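Local structure of putative Acetyltransferase (3DDD) at residues D28-M33 against I56-Q61; Q86-L91 against K177-D182; R196-E201 against L228-Q233. The protein binds coenzyme A and is probably an acyltransferase of the GNAT family. One frame throughout, in Å; residues are numbered along the deposited sequence.

How the contacts relate
All three contacts show one principle, a few side chains joining elements apart in sequence, and each is set by its place in the GNAT fold. Contacts 1 and 2 are fully buried; contact 3, about 20 Å from the centre of the chain, keeps a partly exposed lysine at its border. Contact 1 is purely apolar, helix on helix, whereas contact 2 brings an amide, a carboxylate and aromatic rings together where the two GNAT regions meet. Contact 3 puts a helix on a strand of the second region. The first two touch, S57 OG lying 3.6 Å from L91 CD1; contact 3 has its nearest atoms about 10 Å from contact 1 and about 12 Å from contact 2.

Contact 1 of 3, residues D28-M33 against I56-Q61; sequences DDIEDM and ISLEVQ
With CG anti to its carbonyl carbon (chi1 -68°) and chi2 fully extended, L58 sends CD1 away from helix 47-60 to meet I30 and M33 on helix 30-41. These are the two helices that follow the first strand of the GNAT fold, and both pack on its early strands. In the selenomethionine at position 33, chi1 (-66°) and a nearly extended chi2 (162°) bring the selenium up to the leucine, and the bend at chi3 turns only the terminal CE; the two side chains reach toward each other tip to tip, with SE of M33 4.1 Å from CD1 of L58. I30 behaves differently. Its side chain and that of L58 run past each other in opposite directions, and the terminal methyls, I30 CD1 and L58 CD1, come within 3.9 Å.

The residues I30 and M33 are three apart, so they project from neighbouring turns and present two apolar groups to one leucine branch. No hydrogen bond crosses the contact, which is apolar throughout. Around this small patch, F54 of helix 47-60 also touches both I30 and M33, while C65 of strand 65-70 meets both M33 and L58. The side chain of M33 lies about 12 Å from the bound coenzyme A. Inside segment 28-33 the helix is secured by M33 N, bonded to D29 O at 3.0 Å.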
ATOM      1  N   ASP A  28      -2.791 -18.919  -8.759  1.00 36.79           N
ATOM      2  CA  ASP A  28      -3.261 -20.144  -8.090  1.00 38.00           C
ATOM      3  C   ASP A  28      -2.945 -20.149  -6.605  1.00 37.49           C
ATOM      4  O   ASP A  28      -3.515 -20.949  -5.893  1.00 34.78           O
ATOM      5  CB  ASP A  28      -2.678 -21.420  -8.696  1.00 37.75           C
ATOM      6  CG  ASP A  28      -2.889 -21.505 -10.207  1.00 49.42           C
ATOM      7  OD1 ASP A  28      -3.884 -20.917 -10.723  1.00 56.05           O
ATOM      8  OD2 ASP A  28      -2.040 -22.154 -10.869  1.00 51.82           O
ATOM      9  N   ASP A  29      -2.036 -19.274  -6.145  1.00 35.49           N
ATOM     10  CA  ASP A  29      -1.662 -19.216  -4.742  1.00 35.26           C
ATOM     11  C   ASP A  29      -2.486 -18.215  -3.894  1.00 36.71           C
ATOM     12  O   ASP A  29      -2.136 -17.970  -2.727  1.00 29.58           O
ATOM     13  CB  ASP A  29      -0.189 -18.844  -4.624  1.00 36.04           C
ATOM     14  CG  ASP A  29       0.713 -19.874  -5.230  1.00 32.47           C
ATOM     15  OD1 ASP A  29       0.699 -21.034  -4.790  1.00 34.53           O
ATOM     16  OD2 ASP A  29       1.447 -19.532  -6.151  1.00 35.31           O
ATOM     17  N   ILE A  30      -3.566 -17.664  -4.460  1.00 36.66           N
ATOM     18  CA  ILE A  30      -4.305 -16.571  -3.801  1.00 38.23           C
ATOM     19  C   ILE A  30      -4.878 -16.995  -2.452  1.00 37.13           C
ATOM     20  O   ILE A  30      -4.783 -16.253  -1.476  1.00 38.26           O
ATOM     21  CB  ILE A  30      -5.427 -15.972  -4.723  1.00 39.63           C
ATOM     22  CG1 ILE A  30      -4.802 -15.111  -5.819  1.00 43.52           C
ATOM     23  CG2 ILE A  30      -6.398 -15.052  -3.955  1.00 37.66           C
ATOM     24  CD1 ILE A  30      -4.469 -13.713  -5.356  1.00 45.03           C
ATOM     25  N   GLU A  31      -5.448 -18.188  -2.384  1.00 38.64           N
ATOM     26  CA  GLU A  31      -6.049 -18.637  -1.143  1.00 39.55           C
ATOM     27  C   GLU A  31      -4.982 -18.746  -0.042  1.00 38.10           C
ATOM     28  O   GLU A  31      -5.193 -18.282   1.086  1.00 34.29           O
ATOM     29  CB  GLU A  31      -6.828 -19.940  -1.332  1.00 41.25           C
ATOM     30  CG  GLU A  31      -8.170 -19.807  -2.180  1.00 47.36           C
ATOM     31  CD  GLU A  31      -9.164 -18.710  -1.688  1.00 54.19           C
ATOM     32  OE1 GLU A  31      -9.136 -18.308  -0.500  1.00 63.57           O
ATOM     33  OE2 GLU A  31      -9.984 -18.230  -2.506  1.00 51.48           O
ATOM     34  N   ASP A  32      -3.834 -19.327  -0.375  1.00 34.04           N
ATOM     35  CA  ASP A  32      -2.742 -19.412   0.589  1.00 33.27           C
ATOM     36  C   ASP A  32      -2.244 -18.043   1.032  1.00 33.03           C
ATOM     37  O   ASP A  32      -1.965 -17.830   2.210  1.00 34.41           O
ATOM     38  CB  ASP A  32      -1.579 -20.255   0.030  1.00 33.60           C
ATOM     39  CG  ASP A  32      -1.943 -21.718  -0.119  1.00 37.25           C
ATOM     40  OD1 ASP A  32      -3.023 -22.120   0.384  1.00 35.38           O
ATOM     41  OD2 ASP A  32      -1.137 -22.472  -0.700  1.00 45.84           O
HETATM   42  N   MSE A  33      -2.116 -17.113   0.102  1.00 33.52           N
HETATM   43  CA  MSE A  33      -1.634 -15.786   0.462  1.00 36.38           C
HETATM   44  C   MSE A  33      -2.613 -15.189   1.463  1.00 35.99           C
HETATM   45  O   MSE A  33      -2.205 -14.615   2.487  1.00 33.73           O
HETATM   46  CB  MSE A  33      -1.519 -14.886  -0.781  1.00 35.74           C
HETATM   47  CG  MSE A  33      -0.460 -15.351  -1.758  1.00 39.81           C
HETATM   48 SE   MSE A  33      -0.616 -14.635  -3.551  0.75 36.45          SE
HETATM   49  CE  MSE A  33      -0.536 -12.742  -3.184  1.00 27.95           C
ATOM     50  N   ILE A  56      -5.682  -7.825  -7.134  1.00 38.51           N
ATOM     51  CA  ILE A  56      -5.243  -6.527  -7.662  1.00 39.24           C
ATOM     52  C   ILE A  56      -3.719  -6.424  -7.586  1.00 40.00           C
ATOM     53  O   ILE A  56      -3.076  -6.034  -8.545  1.00 43.60           O
ATOM     54  CB  ILE A  56      -5.915  -5.369  -6.898  1.00 39.64           C
ATOM     55  CG1 ILE A  56      -7.418  -5.325  -7.244  1.00 38.45           C
ATOM     56  CG2 ILE A  56      -5.243  -4.042  -7.191  1.00 32.66           C
ATOM     57  CD1 ILE A  56      -8.232  -4.425  -6.304  1.00 38.61           C
ATOM     58  N   SER A  57      -3.148  -6.818  -6.460  1.00 40.35           N
ATOM     59  CA  SER A  57      -1.697  -6.778  -6.260  1.00 40.62           C
ATOM     60  C   SER A  57      -0.948  -7.569  -7.327  1.00 40.32           C
ATOM     61  O   SER A  57      -0.005  -7.062  -7.914  1.00 39.19           O
ATOM     62  CB  SER A  57      -1.343  -7.282  -4.857  1.00 42.25           C
ATOM     63  OG  SER A  57      -1.937  -6.428  -3.879  1.00 42.76           O
ATOM     64  N   LEU A  58      -1.375  -8.798  -7.593  1.00 38.89           N
ATOM     65  CA  LEU A  58      -0.762  -9.600  -8.638  1.00 39.79           C
ATOM     66  C   LEU A  58      -0.992  -9.051 -10.059  1.00 40.42           C
ATOM     67  O   LEU A  58      -0.201  -9.334 -10.938  1.00 42.95           O
ATOM     68  CB  LEU A  58      -1.196 -11.077  -8.557  1.00 39.49           C
ATOM     69  CG  LEU A  58      -0.719 -11.888  -7.353  1.00 41.20           C
ATOM     70  CD1 LEU A  58      -1.205 -13.345  -7.415  1.00 36.62           C
ATOM     71  CD2 LEU A  58       0.795 -11.811  -7.203  1.00 41.33           C
ATOM     72  N   GLU A  59      -2.070  -8.314 -10.308  1.00 38.32           N
ATOM     73  CA  GLU A  59      -2.189  -7.574 -11.565  1.00 39.89           C
ATOM     74  C   GLU A  59      -1.160  -6.432 -11.653  1.00 37.77           C
ATOM     75  O   GLU A  59      -0.604  -6.166 -12.703  1.00 35.48           O
ATOM     76  CB  GLU A  59      -3.592  -6.978 -11.729  1.00 37.76           C
ATOM     77  CG  GLU A  59      -4.538  -7.864 -12.482  1.00 45.01           C
ATOM     78  CD  GLU A  59      -5.900  -7.232 -12.701  1.00 48.10           C
ATOM     79  OE1 GLU A  59      -6.013  -5.971 -12.727  1.00 51.27           O
ATOM     80  OE2 GLU A  59      -6.866  -8.021 -12.849  1.00 64.30           O
ATOM     81  N   VAL A  60      -0.970  -5.719 -10.550  1.00 38.86           N
ATOM     82  CA  VAL A  60      -0.001  -4.632 -10.491  1.00 38.62           C
ATOM     83  C   VAL A  60       1.424  -5.187 -10.680  1.00 37.49           C
ATOM     84  O   VAL A  60       2.232  -4.621 -11.425  1.00 35.65           O
ATOM     85  CB  VAL A  60      -0.193  -3.822  -9.180  1.00 41.51           C
ATOM     86  CG1 VAL A  60       0.891  -2.785  -8.976  1.00 38.38           C
ATOM     87  CG2 VAL A  60      -1.603  -3.145  -9.199  1.00 34.11           C
ATOM     88  N   GLN A  61       1.733  -6.310 -10.046  1.00 35.70           N
ATOM     89  CA  GLN A  61       3.077  -6.878 -10.149  1.00 31.30           C
ATOM     90  C   GLN A  61       3.008  -8.389 -10.194  1.00 32.79           C
ATOM     91  O   GLN A  61       3.104  -9.060  -9.167  1.00 32.23           O
ATOM     92  CB  GLN A  61       3.962  -6.381  -9.008  1.00 30.95           C
ATOM     93  CG  GLN A  61       5.477  -6.539  -9.282  1.00 26.54           C
ATOM     94  CD  GLN A  61       5.996  -5.611 -10.374  1.00 39.95           C
ATOM     95  OE1 GLN A  61       5.877  -4.395 -10.275  1.00 38.11           O
ATOM     96  NE2 GLN A  61       6.592  -6.190 -11.410  1.00 34.23           N
TER

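Contact 2 of 3, residues Q86-L91 against K177-D182; sequences QAWIGL and KAFGDD
One face of the F179 ring carries the amide nitrogen of Q86, and the carbonyl O of D181 lies in the ring plane at its edge. In this two-region GNAT protein, the meeting joins strand 86-94 of the first region to the end of helix 169-179 in the second. NE2 of Q86 sits toward the rim of the ring, 3.4 Å from CZ of F179, and the amide and ring planes are 45° apart. Beside it the W88 indole meets the same phenyl group obliquely, CZ3 of W88 being 4.2 Å from CE1 of F179. R183 adds a cation-pi contact to F179, and Y83 meets it edge-to-face.

Q86 has CG between its backbone N and carbonyl carbon (chi1 64°) and is extended beyond, which carries the amide out to the ring. The other end of that amide is fixed elsewhere: OE1 accepts a hydrogen bond from R123. The Q86 and D181 side chains run antiparallel, CG of Q86 3.5 Å from OD2 of D181, with amide and carboxylate nearly parallel (11°). The carboxylate is held by backbone groups, N84 N and K85 N each bonding one oxygen. D181 OD1 also takes D182 N at 2.6 Å, through its anti lone pair.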
ATOM      1  N   GLN A  86      11.436   3.952  -8.120  1.00 35.60           N
ATOM      2  CA  GLN A  86      11.381   3.320  -6.809  1.00 35.00           C
ATOM      3  C   GLN A  86      10.540   2.048  -6.867  1.00 32.60           C
ATOM      4  O   GLN A  86       9.770   1.819  -7.819  1.00 32.10           O
ATOM      5  CB  GLN A  86      10.792   4.302  -5.790  1.00 33.27           C
ATOM      6  CG  GLN A  86       9.333   4.696  -6.081  1.00 35.41           C
ATOM      7  CD  GLN A  86       8.795   5.746  -5.146  1.00 38.06           C
ATOM      8  OE1 GLN A  86       9.354   5.991  -4.086  1.00 41.76           O
ATOM      9  NE2 GLN A  86       7.679   6.357  -5.525  1.00 48.09           N
ATOM     10  N   ALA A  87      10.714   1.212  -5.855  1.00 35.04           N
ATOM     11  CA  ALA A  87       9.807   0.076  -5.604  1.00 33.77           C
ATOM     12  C   ALA A  87       9.303   0.202  -4.189  1.00 33.46           C
ATOM     13  O   ALA A  87       9.983   0.775  -3.333  1.00 32.18           O
ATOM     14  CB  ALA A  87      10.506  -1.258  -5.795  1.00 30.69           C
ATOM     15  N   TRP A  88       8.098  -0.318  -3.965  1.00 34.28           N
ATOM     16  CA  TRP A  88       7.518  -0.442  -2.629  1.00 34.17           C
ATOM     17  C   TRP A  88       7.520  -1.898  -2.203  1.00 35.32           C
ATOM     18  O   TRP A  88       7.147  -2.775  -2.969  1.00 33.67           O
ATOM     19  CB  TRP A  88       6.060   0.079  -2.603  1.00 34.53           C
ATOM     20  CG  TRP A  88       5.789   0.910  -1.428  1.00 32.65           C
ATOM     21  CD1 TRP A  88       5.248   0.509  -0.233  1.00 33.24           C
ATOM     22  CD2 TRP A  88       6.122   2.280  -1.271  1.00 30.26           C
ATOM     23  NE1 TRP A  88       5.192   1.557   0.627  1.00 30.13           N
ATOM     24  CE2 TRP A  88       5.707   2.662   0.015  1.00 29.90           C
ATOM     25  CE3 TRP A  88       6.658   3.247  -2.119  1.00 36.75           C
ATOM     26  CZ2 TRP A  88       5.896   3.930   0.497  1.00 32.80           C
ATOM     27  CZ3 TRP A  88       6.809   4.520  -1.643  1.00 34.30           C
ATOM     28  CH2 TRP A  88       6.410   4.855  -0.361  1.00 32.87           C
ATOM     29  N   ILE A  89       7.942  -2.168  -0.978  1.00 34.81           N
ATOM     30  CA  ILE A  89       7.741  -3.502  -0.425  1.00 32.97           C
ATOM     31  C   ILE A  89       6.548  -3.448   0.538  1.00 33.37           C
ATOM     32  O   ILE A  89       6.445  -2.557   1.423  1.00 32.04           O
ATOM     33  CB  ILE A  89       9.019  -4.083   0.206  1.00 32.80           C
ATOM     34  CG1 ILE A  89       9.991  -4.483  -0.908  1.00 31.82           C
ATOM     35  CG2 ILE A  89       8.719  -5.325   1.049  1.00 31.91           C
ATOM     36  CD1 ILE A  89      11.453  -4.580  -0.474  1.00 34.66           C
ATOM     37  N   GLY A  90       5.614  -4.359   0.302  1.00 30.50           N
ATOM     38  CA  GLY A  90       4.438  -4.472   1.123  1.00 30.96           C
ATOM     39  C   GLY A  90       3.938  -5.883   1.308  1.00 30.19           C
ATOM     40  O   GLY A  90       4.496  -6.834   0.744  1.00 32.90           O
ATOM     41  N   LEU A  91       2.927  -6.034   2.161  1.00 31.10           N
ATOM     42  CA  LEU A  91       2.221  -7.317   2.322  1.00 34.09           C
ATOM     43  C   LEU A  91       3.114  -8.415   2.946  1.00 36.70           C
ATOM     44  O   LEU A  91       2.885  -9.598   2.754  1.00 37.27           O
ATOM     45  CB  LEU A  91       1.568  -7.755   0.968  1.00 33.73           C
ATOM     46  CG  LEU A  91       0.496  -6.838   0.333  1.00 36.12           C
ATOM     47  CD1 LEU A  91      -0.292  -7.496  -0.860  1.00 31.71           C
ATOM     48  CD2 LEU A  91      -0.520  -6.383   1.406  1.00 34.27           C
ATOM     49  N   LYS A 177       3.348  14.417  -9.512  1.00 34.79           N
ATOM     50  CA  LYS A 177       3.888  15.477  -8.680  1.00 32.62           C
ATOM     51  C   LYS A 177       3.796  15.127  -7.164  1.00 33.44           C
ATOM     52  O   LYS A 177       4.757  15.287  -6.419  1.00 34.67           O
ATOM     53  CB  LYS A 177       3.116  16.750  -9.042  1.00 33.49           C
ATOM     54  CG  LYS A 177       3.580  18.040  -8.448  1.00 34.40           C
ATOM     55  CD  LYS A 177       2.738  19.218  -9.020  1.00 35.90           C
ATOM     56  N   ALA A 178       2.646  14.617  -6.724  1.00 34.16           N
ATOM     57  CA  ALA A 178       2.429  14.244  -5.335  1.00 33.58           C
ATOM     58  C   ALA A 178       3.284  13.039  -4.944  1.00 33.37           C
ATOM     59  O   ALA A 178       4.004  13.083  -3.971  1.00 34.55           O
ATOM     60  CB  ALA A 178       0.971  13.936  -5.107  1.00 33.79           C
ATOM     61  N   PHE A 179       3.215  11.983  -5.741  1.00 34.96           N
ATOM     62  CA  PHE A 179       3.871  10.712  -5.436  1.00 34.21           C
ATOM     63  C   PHE A 179       5.325  10.653  -5.845  1.00 33.70           C
ATOM     64  O   PHE A 179       6.078   9.870  -5.302  1.00 37.74           O
ATOM     65  CB  PHE A 179       3.113   9.586  -6.150  1.00 33.70           C
ATOM     66  CG  PHE A 179       3.573   8.211  -5.789  1.00 28.99           C
ATOM     67  CD1 PHE A 179       3.626   7.803  -4.461  1.00 35.76           C
ATOM     68  CD2 PHE A 179       3.880   7.304  -6.771  1.00 35.04           C
ATOM     69  CE1 PHE A 179       4.021   6.501  -4.118  1.00 38.04           C
ATOM     70  CE2 PHE A 179       4.287   6.011  -6.442  1.00 39.70           C
ATOM     71  CZ  PHE A 179       4.339   5.611  -5.122  1.00 34.57           C
ATOM     72  N   GLY A 180       5.711  11.456  -6.833  1.00 37.89           N
ATOM     73  CA  GLY A 180       7.095  11.509  -7.320  1.00 35.65           C
ATOM     74  C   GLY A 180       7.398  10.435  -8.368  1.00 35.61           C
ATOM     75  O   GLY A 180       8.553  10.221  -8.747  1.00 34.04           O
ATOM     76  N   ASP A 181       6.365   9.727  -8.807  1.00 34.48           N
ATOM     77  CA  ASP A 181       6.554   8.605  -9.713  1.00 35.17           C
ATOM     78  C   ASP A 181       5.248   8.252 -10.365  1.00 34.19           C
ATOM     79  O   ASP A 181       4.209   8.846 -10.038  1.00 32.64           O
ATOM     80  CB  ASP A 181       7.121   7.392  -8.950  1.00 39.97           C
ATOM     81  CG  ASP A 181       8.032   6.520  -9.799  1.00 33.26           C
ATOM     82  OD1 ASP A 181       7.723   6.253 -10.966  1.00 35.76           O
ATOM     83  OD2 ASP A 181       9.060   6.078  -9.281  1.00 39.25           O
ATOM     84  N   ASP A 182       5.320   7.278 -11.288  1.00 34.98           N
ATOM     85  CA  ASP A 182       4.189   6.824 -12.081  1.00 34.91           C
ATOM     86  C   ASP A 182       3.606   5.542 -11.492  1.00 36.68           C
ATOM     87  O   ASP A 182       4.236   4.470 -11.571  1.00 36.87           O
ATOM     88  CB  ASP A 182       4.620   6.616 -13.547  1.00 34.00           C
ATOM     89  CG  ASP A 182       3.490   6.068 -14.440  1.00 37.93           C
ATOM     90  OD1 ASP A 182       2.414   5.701 -13.921  1.00 33.23           O
ATOM     91  OD2 ASP A 182       3.693   5.972 -15.671  1.00 44.79           O
TER

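Contact 3 of 3, residues R196-E201 against L228-Q233; sequences RLLCAE and LLKAFQ. With EDO (1,2-ethanediol), chain D.
Apolar contact comes first, and one methyl group makes all of it. CD1 of L198, on strand 196-200, rests against helix 221-233 at A231, 3.8 Å from A231 CA and 4.1 Å from A231 CB. The same methyl meets the CG methylene of K230, with 4.0 Å between L198 CD1 and K230 CG. The leucine directs its side chain at the helix, with CG anti to its own carbonyl carbon (chi1 -56°) and an extended chi2, so that a branch end meets backbone and side chain together. Here helix 221-233 packs on strands 196-200 and 204-209, as helices pack on the sheet of GNAT domains; V208 of strand 204-209 touches both L198 and A231 and continues the apolar surface.

Polar interactions lie at the border and none of them spans the two segments. K230 leans toward the strand with its first carbons, but bends at chi2 and chi3 and turns its ammonium along the helix toward Q233, where NZ of K230 donates to OE1 of Q233 at 2.9 Å. That donor stands 28° from the carbonyl plane of the glutamine and meets its C=O at 109°. R196, at the start of the strand, has an extended chain; its NH1 forms a salt bridge with E163. The ethanediol, probably from the crystallisation liquor, lies at the edge of the guanidinium, in its plane, and O2 accepts a weak hydrogen bond from R196 NE at 3.3 Å; the ethanediol is also hydrogen-bonded to R210 N.

The division of labour implies that strand and helix are joined here by close hydrocarbon packing, while the lysine lends its CG methylene to that surface and its ammonium bonds to Q233 of the same helix.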
ATOM      1  N   ARG A 196     -13.817   4.232  -7.532  1.00 36.43           N
ATOM      2  CA  ARG A 196     -14.387   5.414  -8.158  1.00 36.69           C
ATOM      3  C   ARG A 196     -13.382   6.537  -8.121  1.00 34.57           C
ATOM      4  O   ARG A 196     -12.835   6.810  -7.068  1.00 32.87           O
ATOM      5  CB  ARG A 196     -15.597   5.866  -7.387  1.00 37.59           C
ATOM      6  CG  ARG A 196     -16.735   4.806  -7.256  1.00 43.16           C
ATOM      7  CD  ARG A 196     -17.666   5.269  -6.112  1.00 46.21           C
ATOM      8  NE  ARG A 196     -18.893   4.497  -5.926  1.00 48.16           N
ATOM      9  CZ  ARG A 196     -19.965   4.610  -6.688  1.00 44.96           C
ATOM     10  NH1 ARG A 196     -19.978   5.444  -7.721  1.00 49.69           N
ATOM     11  NH2 ARG A 196     -21.021   3.873  -6.414  1.00 54.36           N
ATOM     12  N   LEU A 197     -13.165   7.208  -9.257  1.00 32.87           N
ATOM     13  CA  LEU A 197     -12.244   8.330  -9.309  1.00 32.35           C
ATOM     14  C   LEU A 197     -13.040   9.650  -9.215  1.00 32.77           C
ATOM     15  O   LEU A 197     -13.823  10.011 -10.106  1.00 30.82           O
ATOM     16  CB  LEU A 197     -11.372   8.241 -10.561  1.00 31.09           C
ATOM     17  CG  LEU A 197     -10.369   9.369 -10.817  1.00 35.73           C
ATOM     18  CD1 LEU A 197      -9.242   9.381  -9.788  1.00 31.73           C
ATOM     19  CD2 LEU A 197      -9.844   9.258 -12.229  1.00 29.74           C
ATOM     20  N   LEU A 198     -12.842  10.362  -8.114  1.00 33.84           N
ATOM     21  CA  LEU A 198     -13.557  11.607  -7.872  1.00 33.60           C
ATOM     22  C   LEU A 198     -12.604  12.746  -8.156  1.00 33.50           C
ATOM     23  O   LEU A 198     -11.468  12.693  -7.739  1.00 35.50           O
ATOM     24  CB  LEU A 198     -14.058  11.670  -6.435  1.00 32.77           C
ATOM     25  CG  LEU A 198     -14.951  10.520  -5.957  1.00 34.67           C
ATOM     26  CD1 LEU A 198     -15.342  10.754  -4.491  1.00 32.00           C
ATOM     27  CD2 LEU A 198     -16.204  10.362  -6.834  1.00 37.37           C
ATOM     28  N   CYS A 199     -13.079  13.761  -8.874  1.00 32.46           N
ATOM     29  CA  CYS A 199     -12.264  14.854  -9.334  1.00 34.11           C
ATOM     30  C   CYS A 199     -12.960  16.169  -9.016  1.00 35.27           C
ATOM     31  O   CYS A 199     -14.173  16.286  -9.181  1.00 34.48           O
ATOM     32  CB  CYS A 199     -12.072  14.743 -10.854  1.00 37.84           C
ATOM     33  SG  CYS A 199     -11.142  13.249 -11.443  1.00 37.21           S
ATOM     34  N   ALA A 200     -12.184  17.154  -8.569  1.00 34.67           N
ATOM     35  CA  ALA A 200     -12.701  18.484  -8.261  1.00 35.59           C
ATOM     36  C   ALA A 200     -11.964  19.436  -9.148  1.00 40.05           C
ATOM     37  O   ALA A 200     -10.739  19.427  -9.156  1.00 40.72           O
ATOM     38  CB  ALA A 200     -12.439  18.847  -6.836  1.00 32.95           C
ATOM     39  N   GLU A 201     -12.705  20.255  -9.896  1.00 46.14           N
ATOM     40  CA  GLU A 201     -12.100  21.304 -10.705  1.00 50.00           C
ATOM     41  C   GLU A 201     -11.068  20.545 -11.563  1.00 48.97           C
ATOM     42  O   GLU A 201     -11.362  19.391 -12.003  1.00 51.09           O
ATOM     43  CB  GLU A 201     -11.571  22.406  -9.748  1.00 48.82           C
ATOM     44  CG  GLU A 201     -12.780  23.125  -9.054  1.00 56.34           C
ATOM     45  CD  GLU A 201     -12.557  23.678  -7.623  1.00 56.49           C
ATOM     46  OE1 GLU A 201     -11.512  24.326  -7.373  1.00 64.32           O
ATOM     47  OE2 GLU A 201     -13.466  23.485  -6.758  1.00 56.73           O
ATOM     48  N   LEU A 228     -13.080  14.884  -0.090  1.00 31.94           N
ATOM     49  CA  LEU A 228     -13.260  13.983   1.031  1.00 34.47           C
ATOM     50  C   LEU A 228     -14.729  13.887   1.454  1.00 35.67           C
ATOM     51  O   LEU A 228     -15.203  12.796   1.757  1.00 38.59           O
ATOM     52  CB  LEU A 228     -12.337  14.334   2.192  1.00 33.88           C
ATOM     53  CG  LEU A 228     -12.213  13.269   3.275  1.00 36.54           C
ATOM     54  CD1 LEU A 228     -11.955  11.896   2.693  1.00 24.61           C
ATOM     55  CD2 LEU A 228     -11.152  13.677   4.295  1.00 36.54           C
ATOM     56  N   LEU A 229     -15.446  15.008   1.457  1.00 34.71           N
ATOM     57  CA  LEU A 229     -16.874  15.000   1.801  1.00 32.30           C
ATOM     58  C   LEU A 229     -17.683  14.118   0.846  1.00 29.84           C
ATOM     59  O   LEU A 229     -18.545  13.375   1.287  1.00 32.15           O
ATOM     60  CB  LEU A 229     -17.470  16.422   1.795  1.00 30.42           C
ATOM     61  CG  LEU A 229     -17.047  17.452   2.834  1.00 28.16           C
ATOM     62  CD1 LEU A 229     -17.632  18.817   2.407  1.00 35.08           C
ATOM     63  CD2 LEU A 229     -17.501  17.107   4.231  1.00 29.26           C
ATOM     64  N   LYS A 230     -17.432  14.239  -0.451  1.00 31.63           N
ATOM     65  CA  LYS A 230     -18.097  13.418  -1.469  1.00 33.32           C
ATOM     66  C   LYS A 230     -17.713  11.925  -1.358  1.00 34.31           C
ATOM     67  O   LYS A 230     -18.535  11.036  -1.588  1.00 34.03           O
ATOM     68  CB  LYS A 230     -17.779  13.957  -2.872  1.00 33.70           C
ATOM     69  CG  LYS A 230     -18.441  13.223  -4.055  1.00 32.75           C
ATOM     70  CD  LYS A 230     -19.970  13.228  -4.005  1.00 34.99           C
ATOM     71  CE  LYS A 230     -20.543  14.612  -4.246  1.00 43.04           C
ATOM     72  NZ  LYS A 230     -22.007  14.777  -3.901  1.00 45.29           N
ATOM     73  N   ALA A 231     -16.467  11.671  -0.994  1.00 33.98           N
ATOM     74  CA  ALA A 231     -15.968  10.313  -0.784  1.00 32.19           C
ATOM     75  C   ALA A 231     -16.701   9.678   0.372  1.00 32.73           C
ATOM     76  O   ALA A 231     -17.071   8.510   0.306  1.00 34.74           O
ATOM     77  CB  ALA A 231     -14.440  10.319  -0.541  1.00 25.93           C
ATOM     78  N   PHE A 232     -16.937  10.443   1.429  1.00 35.16           N
ATOM     79  CA  PHE A 232     -17.639   9.920   2.606  1.00 34.36           C
ATOM     80  C   PHE A 232     -19.073   9.537   2.215  1.00 36.14           C
ATOM     81  O   PHE A 232     -19.615   8.523   2.641  1.00 36.80           O
ATOM     82  CB  PHE A 232     -17.636  10.958   3.741  1.00 33.75           C
ATOM     83  CG  PHE A 232     -18.135  10.413   5.053  1.00 32.65           C
ATOM     84  CD1 PHE A 232     -19.502  10.276   5.291  1.00 32.63           C
ATOM     85  CD2 PHE A 232     -17.238  10.023   6.039  1.00 31.44           C
ATOM     86  CE1 PHE A 232     -19.964   9.710   6.482  1.00 30.89           C
ATOM     87  CE2 PHE A 232     -17.676   9.507   7.239  1.00 31.60           C
ATOM     88  CZ  PHE A 232     -19.047   9.339   7.468  1.00 32.99           C
ATOM     89  N   GLN A 233     -19.679  10.371   1.395  1.00 34.60           N
ATOM     90  CA  GLN A 233     -20.994  10.134   0.883  1.00 37.92           C
ATOM     91  C   GLN A 233     -21.037   8.848   0.062  1.00 38.08           C
ATOM     92  O   GLN A 233     -22.025   8.126   0.099  1.00 37.58           O
ATOM     93  CB  GLN A 233     -21.385  11.340   0.027  1.00 39.88           C
ATOM     94  CG  GLN A 233     -22.738  11.264  -0.611  1.00 42.78           C
ATOM     95  CD  GLN A 233     -22.967  12.402  -1.553  1.00 44.71           C
ATOM     96  OE1 GLN A 233     -22.415  13.505  -1.364  1.00 49.87           O
ATOM     97  NE2 GLN A 233     -23.787  12.159  -2.585  1.00 48.34           N
TER
HETATM   98  C1  EDO D 302     -16.064   1.158  -4.592  1.00 58.33           C
HETATM   99  O1  EDO D 302     -15.441  -0.115  -4.563  1.00 42.78           O
HETATM  100  C2  EDO D 302     -17.205   1.084  -3.586  1.00 62.77           C
HETATM  101  O2  EDO D 302     -17.902   2.330  -3.612  1.00 66.19           O